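PDB 3PM6: putative fructose-bisphosphate aldolase from Coccidioides immitis, which belongs to the class II fructose-bisphosphate aldolase family, adopts a TIM-barrel fold and carries a zinc ion held by three histidines. Local coordinates for residues 21-26 against 213-218; 179-184 against 219-224. All coordinates share one frame; numbering follows the deposited sequence.

Contact 1: residues 21-26 against 213-218; sequences FARTHS and RINEAV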
loop_
_atom_site.group_PDB
_atom_site.type_symbol
_atom_site.label_atom_id
_atom_site.label_comp_id
_atom_site.label_asym_id
_atom_site.label_seq_id
_atom_site.Cartn_x
_atom_site.Cartn_y
_atom_site.Cartn_z
ATOM N N PHE A 21 -17.261 21.022 -9.580
ATOM C CA PHE A 21 -18.560 20.624 -9.025
ATOM C C PHE A 21 -18.721 21.126 -7.587
ATOM O O PHE A 21 -19.773 21.666 -7.228
ATOM C CB PHE A 21 -18.736 19.101 -9.076
ATOM C CG PHE A 21 -20.122 18.650 -8.720
ATOM C CD1 PHE A 21 -21.085 18.463 -9.717
ATOM C CD2 PHE A 21 -20.486 18.444 -7.391
ATOM C CE1 PHE A 21 -22.370 18.047 -9.388
ATOM C CE2 PHE A 21 -21.782 18.034 -7.049
ATOM C CZ PHE A 21 -22.719 17.843 -8.041
ATOM N N ALA A 22 -17.685 20.932 -6.774
ATOM C CA ALA A 22 -17.686 21.390 -5.385
ATOM C C ALA A 22 -17.892 22.914 -5.244
ATOM O O ALA A 22 -18.671 23.349 -4.414
ATOM C CB ALA A 22 -16.412 20.933 -4.656
ATOM N N ARG A 23 -17.186 23.703 -6.048
ATOM C CA ARG A 23 -17.337 25.152 -6.052
ATOM C C ARG A 23 -18.773 25.588 -6.381
ATOM O O ARG A 23 -19.337 26.423 -5.678
ATOM C CB ARG A 23 -16.311 25.783 -7.013
ATOM C CG ARG A 23 -16.760 27.047 -7.782
ATOM C CD ARG A 23 -16.254 28.335 -7.198
ATOM N NE ARG A 23 -17.080 28.797 -6.074
ATOM C CZ ARG A 23 -16.886 29.949 -5.429
ATOM N NH1 ARG A 23 -17.689 30.281 -4.416
ATOM N NH2 ARG A 23 -15.875 30.759 -5.786
ATOM N N THR A 24 -19.374 24.990 -7.410
ATOM C CA THR A 24 -20.698 25.437 -7.871
ATOM C C THR A 24 -21.768 24.996 -6.882
ATOM O O THR A 24 -22.785 25.672 -6.728
ATOM C CB THR A 24 -21.028 25.025 -9.358
ATOM O OG1 THR A 24 -21.296 23.627 -9.442
ATOM C CG2 THR A 24 -19.864 25.342 -10.298
ATOM N N HIS A 25 -21.490 23.923 -6.139
ATOM C CA HIS A 25 -22.445 23.419 -5.156
ATOM C C HIS A 25 -22.058 23.643 -3.697
ATOM O O HIS A 25 -22.523 22.930 -2.819
ATOM C CB HIS A 25 -22.737 21.952 -5.431
ATOM C CG HIS A 25 -23.361 21.722 -6.769
ATOM N ND1 HIS A 25 -22.617 21.595 -7.922
ATOM C CD2 HIS A 25 -24.658 21.664 -7.147
ATOM C CE1 HIS A 25 -23.428 21.436 -8.949
ATOM N NE2 HIS A 25 -24.670 21.467 -8.505
ATOM N N SER A 26 -21.209 24.635 -3.443
ATOM C CA SER A 26 -20.934 25.092 -2.080
ATOM C C SER A 26 -20.427 24.022 -1.105
ATOM O O SER A 26 -20.889 23.944 0.046
ATOM C CB SER A 26 -22.184 25.773 -1.490
ATOM O OG SER A 26 -22.260 27.124 -1.910
ATOM N N ARG A 213 -10.978 38.619 -1.048
ATOM C CA ARG A 213 -10.277 39.460 -2.045
ATOM C C ARG A 213 -9.598 38.614 -3.127
ATOM O O ARG A 213 -9.687 38.923 -4.320
ATOM C CB ARG A 213 -9.227 40.381 -1.375
ATOM C CG ARG A 213 -9.754 41.736 -0.998
ATOM C CD ARG A 213 -8.766 42.568 -0.218
ATOM N NE ARG A 213 -9.494 43.219 0.864
ATOM C CZ ARG A 213 -9.200 43.094 2.153
ATOM N NH1 ARG A 213 -8.133 42.384 2.510
ATOM N NH2 ARG A 213 -9.948 43.715 3.072
ATOM N N ILE A 214 -8.936 37.547 -2.692
ATOM C CA ILE A 214 -8.371 36.539 -3.598
ATOM C C ILE A 214 -9.441 35.870 -4.447
ATOM O O ILE A 214 -9.328 35.786 -5.670
ATOM C CB ILE A 214 -7.556 35.491 -2.799
ATOM C CG1 ILE A 214 -6.394 36.186 -2.066
ATOM C CG2 ILE A 214 -7.085 34.309 -3.711
ATOM C CD1 ILE A 214 -5.812 35.383 -0.968
ATOM N N ASN A 215 -10.501 35.418 -3.793
ATOM C CA ASN A 215 -11.565 34.725 -4.465
ATOM C C ASN A 215 -12.192 35.629 -5.527
ATOM O O ASN A 215 -12.399 35.231 -6.689
ATOM C CB ASN A 215 -12.591 34.323 -3.432
ATOM C CG ASN A 215 -13.689 33.515 -4.011
ATOM O OD1 ASN A 215 -13.453 32.697 -4.879
ATOM N ND2 ASN A 215 -14.901 33.739 -3.546
ATOM N N GLU A 216 -12.451 36.869 -5.132
ATOM C CA GLU A 216 -13.065 37.848 -6.024
ATOM C C GLU A 216 -12.177 38.087 -7.251
ATOM O O GLU A 216 -12.675 38.204 -8.364
ATOM C CB GLU A 216 -13.301 39.141 -5.248
ATOM C CG GLU A 216 -14.177 40.127 -5.945
ATOM C CD GLU A 216 -15.620 39.719 -5.903
ATOM O OE1 GLU A 216 -15.965 38.892 -5.029
ATOM O OE2 GLU A 216 -16.396 40.203 -6.750
ATOM N N ALA A 217 -10.856 38.131 -7.059
ATOM C CA ALA A 217 -9.967 38.420 -8.189
ATOM C C ALA A 217 -9.800 37.235 -9.125
ATOM O O ALA A 217 -9.766 37.416 -10.322
ATOM C CB ALA A 217 -8.602 38.940 -7.721
ATOM N N VAL A 218 -9.693 36.020 -8.600
ATOM C CA VAL A 218 -9.350 34.883 -9.470
ATOM C C VAL A 218 -10.292 33.693 -9.367
ATOM O O VAL A 218 -10.193 32.760 -10.160
ATOM C CB VAL A 218 -7.918 34.365 -9.219
ATOM C CG1 VAL A 218 -6.905 35.480 -9.364
ATOM C CG2 VAL A 218 -7.827 33.727 -7.852
HETATM O O HOH W 1 -17.808 32.683 -3.327
#
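R23 and N215 carry this contact alone: a guanidinium group from helix 16-24 meets a side-chain amide from helix 208-218, the two side chains reaching for each other from opposite directions. A direct and water-bridged arginine-asparagine pair thus joins two outer helices of the TIM barrel. Along 213-218, R213 O receives the amide of A217 and I214 O that of V218, where the helical geometry relaxes. The side chain of I214 turns to T172 and S177. N215 follows, on the face of this turn that looks at helix 16-24. With CG anti to its own backbone N (chi1 -176°), its amide is carried out toward R23, and both polar ends of that amide are used. OD1 accepts a weak bond from R23 NH2 at 3.2 Å, with a strongly bent N-H...O angle of 125°. ND2 instead donates to a water 3.1 Å away, and the same water takes a much shorter bond of 2.6 Å from R23 NH1. The water therefore closes a ring between amide and guanidinium, a second link beside the weak direct bond. It sits in the guanidinium plane at its edge, as does N215 ND2, while the two flat groups are turned 30° from each other. R23 reaches this position with chi1 and chi2 both off the staggered values, which suggests some strain or loose definition. Just beyond R23, F21 O is gripped by both H25 N at 3.0 Å and H25 ND1 at 2.9 Å. Past N215, A217 leans on P174 and E178, so helix 208-218 packs along helix 174-181. The two linked helices each precede a barrel strand, helix 16-24 before strand 29-33 and helix 208-218 before strand 223-226.

Contact 2: residues 179-184 against 219-224; sequences EFVATG and GERVGL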
loop_
_atom_site.group_PDB
_atom_site.type_symbol
_atom_site.label_atom_id
_atom_site.label_comp_id
_atom_site.label_asym_id
_atom_site.label_seq_id
_atom_site.Cartn_x
_atom_site.Cartn_y
_atom_site.Cartn_z
ATOM N N GLU A 179 -0.891 36.874 -11.068
ATOM C CA GLU A 179 0.380 36.444 -11.683
ATOM C C GLU A 179 0.422 34.916 -11.825
ATOM O O GLU A 179 0.830 34.409 -12.866
ATOM C CB GLU A 179 1.649 36.957 -10.934
ATOM C CG GLU A 179 1.623 38.476 -10.521
ATOM C CD GLU A 179 2.910 38.982 -9.777
ATOM O OE1 GLU A 179 2.835 39.612 -8.664
ATOM O OE2 GLU A 179 3.999 38.772 -10.356
ATOM N N PHE A 180 -0.017 34.180 -10.803
ATOM C CA PHE A 180 0.045 32.710 -10.866
ATOM C C PHE A 180 -0.983 32.087 -11.824
ATOM O O PHE A 180 -0.693 31.069 -12.476
ATOM C CB PHE A 180 0.020 32.068 -9.484
ATOM C CG PHE A 180 1.371 31.973 -8.857
ATOM C CD1 PHE A 180 2.124 30.822 -8.996
ATOM C CD2 PHE A 180 1.903 33.042 -8.140
ATOM C CE1 PHE A 180 3.373 30.744 -8.444
ATOM C CE2 PHE A 180 3.158 32.962 -7.580
ATOM C CZ PHE A 180 3.893 31.818 -7.721
ATOM N N VAL A 181 -2.157 32.703 -11.930
ATOM C CA VAL A 181 -3.186 32.250 -12.896
ATOM C C VAL A 181 -2.635 32.202 -14.350
ATOM O O VAL A 181 -2.980 31.309 -15.121
ATOM C CB VAL A 181 -4.466 33.144 -12.819
ATOM C CG1 VAL A 181 -5.337 33.020 -14.072
ATOM C CG2 VAL A 181 -5.298 32.819 -11.580
ATOM N N ALA A 182 -1.794 33.172 -14.712
ATOM C CA ALA A 182 -1.158 33.214 -16.053
ATOM C C ALA A 182 -0.184 32.059 -16.300
ATOM O O ALA A 182 0.187 31.801 -17.450
ATOM C CB ALA A 182 -0.454 34.569 -16.297
ATOM N N THR A 183 0.253 31.367 -15.239
ATOM C CA THR A 183 1.131 30.205 -15.432
ATOM C C THR A 183 0.360 29.025 -15.962
ATOM O O THR A 183 0.972 28.058 -16.369
ATOM C CB THR A 183 1.833 29.732 -14.140
ATOM O OG1 THR A 183 0.843 29.377 -13.166
ATOM C CG2 THR A 183 2.739 30.808 -13.577
ATOM N N GLY A 184 -0.975 29.092 -15.951
ATOM C CA GLY A 184 -1.813 27.952 -16.371
ATOM C C GLY A 184 -2.129 26.891 -15.308
ATOM O O GLY A 184 -2.660 25.810 -15.622
ATOM N N GLY A 219 -11.193 33.724 -8.385
ATOM C CA GLY A 219 -12.064 32.607 -8.078
ATOM C C GLY A 219 -12.790 31.995 -9.251
ATOM O O GLY A 219 -13.038 30.798 -9.256
ATOM N N GLU A 220 -13.132 32.801 -10.249
ATOM C CA GLU A 220 -13.852 32.283 -11.416
ATOM C C GLU A 220 -12.929 31.564 -12.410
ATOM O O GLU A 220 -13.405 30.850 -13.296
ATOM C CB GLU A 220 -14.654 33.406 -12.094
ATOM C CG GLU A 220 -15.584 34.133 -11.111
ATOM C CD GLU A 220 -16.592 35.064 -11.780
ATOM O OE1 GLU A 220 -16.256 35.703 -12.815
ATOM O OE2 GLU A 220 -17.724 35.168 -11.245
ATOM N N ARG A 221 -11.618 31.741 -12.243
ATOM C CA ARG A 221 -10.612 31.178 -13.158
ATOM C C ARG A 221 -9.854 29.987 -12.553
ATOM O O ARG A 221 -9.402 29.108 -13.296
ATOM C CB ARG A 221 -9.629 32.267 -13.660
ATOM C CG ARG A 221 -10.309 33.431 -14.464
ATOM C CD ARG A 221 -9.345 34.565 -14.888
ATOM N NE ARG A 221 -8.880 35.450 -13.800
ATOM C CZ ARG A 221 -7.678 36.027 -13.786
ATOM N NH1 ARG A 221 -6.823 35.808 -14.772
ATOM N NH2 ARG A 221 -7.314 36.805 -12.800
ATOM N N VAL A 222 -9.718 29.949 -11.222
ATOM C CA VAL A 222 -9.049 28.840 -10.543
ATOM C C VAL A 222 -9.776 28.367 -9.267
ATOM O O VAL A 222 -10.511 29.138 -8.633
ATOM C CB VAL A 222 -7.546 29.161 -10.220
ATOM C CG1 VAL A 222 -6.775 29.492 -11.472
ATOM C CG2 VAL A 222 -7.397 30.276 -9.169
ATOM N N GLY A 223 -9.575 27.097 -8.907
ATOM C CA GLY A 223 -10.101 26.554 -7.642
ATOM C C GLY A 223 -9.198 26.950 -6.470
ATOM O O GLY A 223 -8.018 27.220 -6.657
ATOM N N LEU A 224 -9.752 27.048 -5.272
ATOM C CA LEU A 224 -8.963 27.508 -4.126
ATOM C C LEU A 224 -8.810 26.362 -3.163
ATOM O O LEU A 224 -9.775 25.642 -2.930
ATOM C CB LEU A 224 -9.629 28.701 -3.451
ATOM C CG LEU A 224 -9.719 29.976 -4.298
ATOM C CD1 LEU A 224 -10.430 31.104 -3.521
ATOM C CD2 LEU A 224 -8.322 30.452 -4.740
#
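F180 O, one residue before the V181 side chain that meets R221 and V222, accepts the amide of T183 at 2.9 Å; T183 OG1 also approaches it, but the modelled separation is too short to be trusted. This is a TIM barrel, and both segments span the passage from an outer helix, or the turn after it, to a parallel strand: residues 179-184 run from helix 174-181 toward strand 187-188, while residues 219-224 follow helix 208-218 and enter strand 223-226. A type I turn from V181 to G184, tied by G184 N to V181 O at 3.1 Å, turns the chain ahead of strand 187-188, with G184 adopting positive phi.

V181 divides its two methyl groups between two partners. Its CG1, anti to the backbone N (chi1 161°), lies over one face of the R221 guanidinium, while CG2 turns to V222. The arginine crosses the valine at about a right angle: its chain runs out extended and then bends at chi3 (-72°), which lays the flat group across the methyl. The exposed arginine thus covers one methyl, while the other meets buried V222, which also touches L188.

Around this, G223 is joined through its backbone to N186 and L188, and E179 is tied to K126 by a salt bridge. The approach of V181 CG1 to R221 NH1 is uncomfortably short as modelled and its exact value doubtful, whereas V181 CG2 rests a sound 3.6 Å from V222 CG1.

Both contacts lie near the ends of outer helices that precede barrel strands, with centres about 11 Å apart and each about 17 Å from the centre of the chain. Each is partly buried and small, yet their chemistry differs. Contact 1 pairs buried N215 with partly exposed R23 through one weak bond and a shared water, whereas contact 2 runs from exposed R221 to buried V222 and is largely apolar. Helix 208-218 and strand 223-226, consecutive in the chain, join them: V218 CG1 packs against V181 CG2 at 3.8 Å, and L224 CD1 lies 3.7 Å from N215 OD1, placing an aliphatic group beside the polar end used in contact 1.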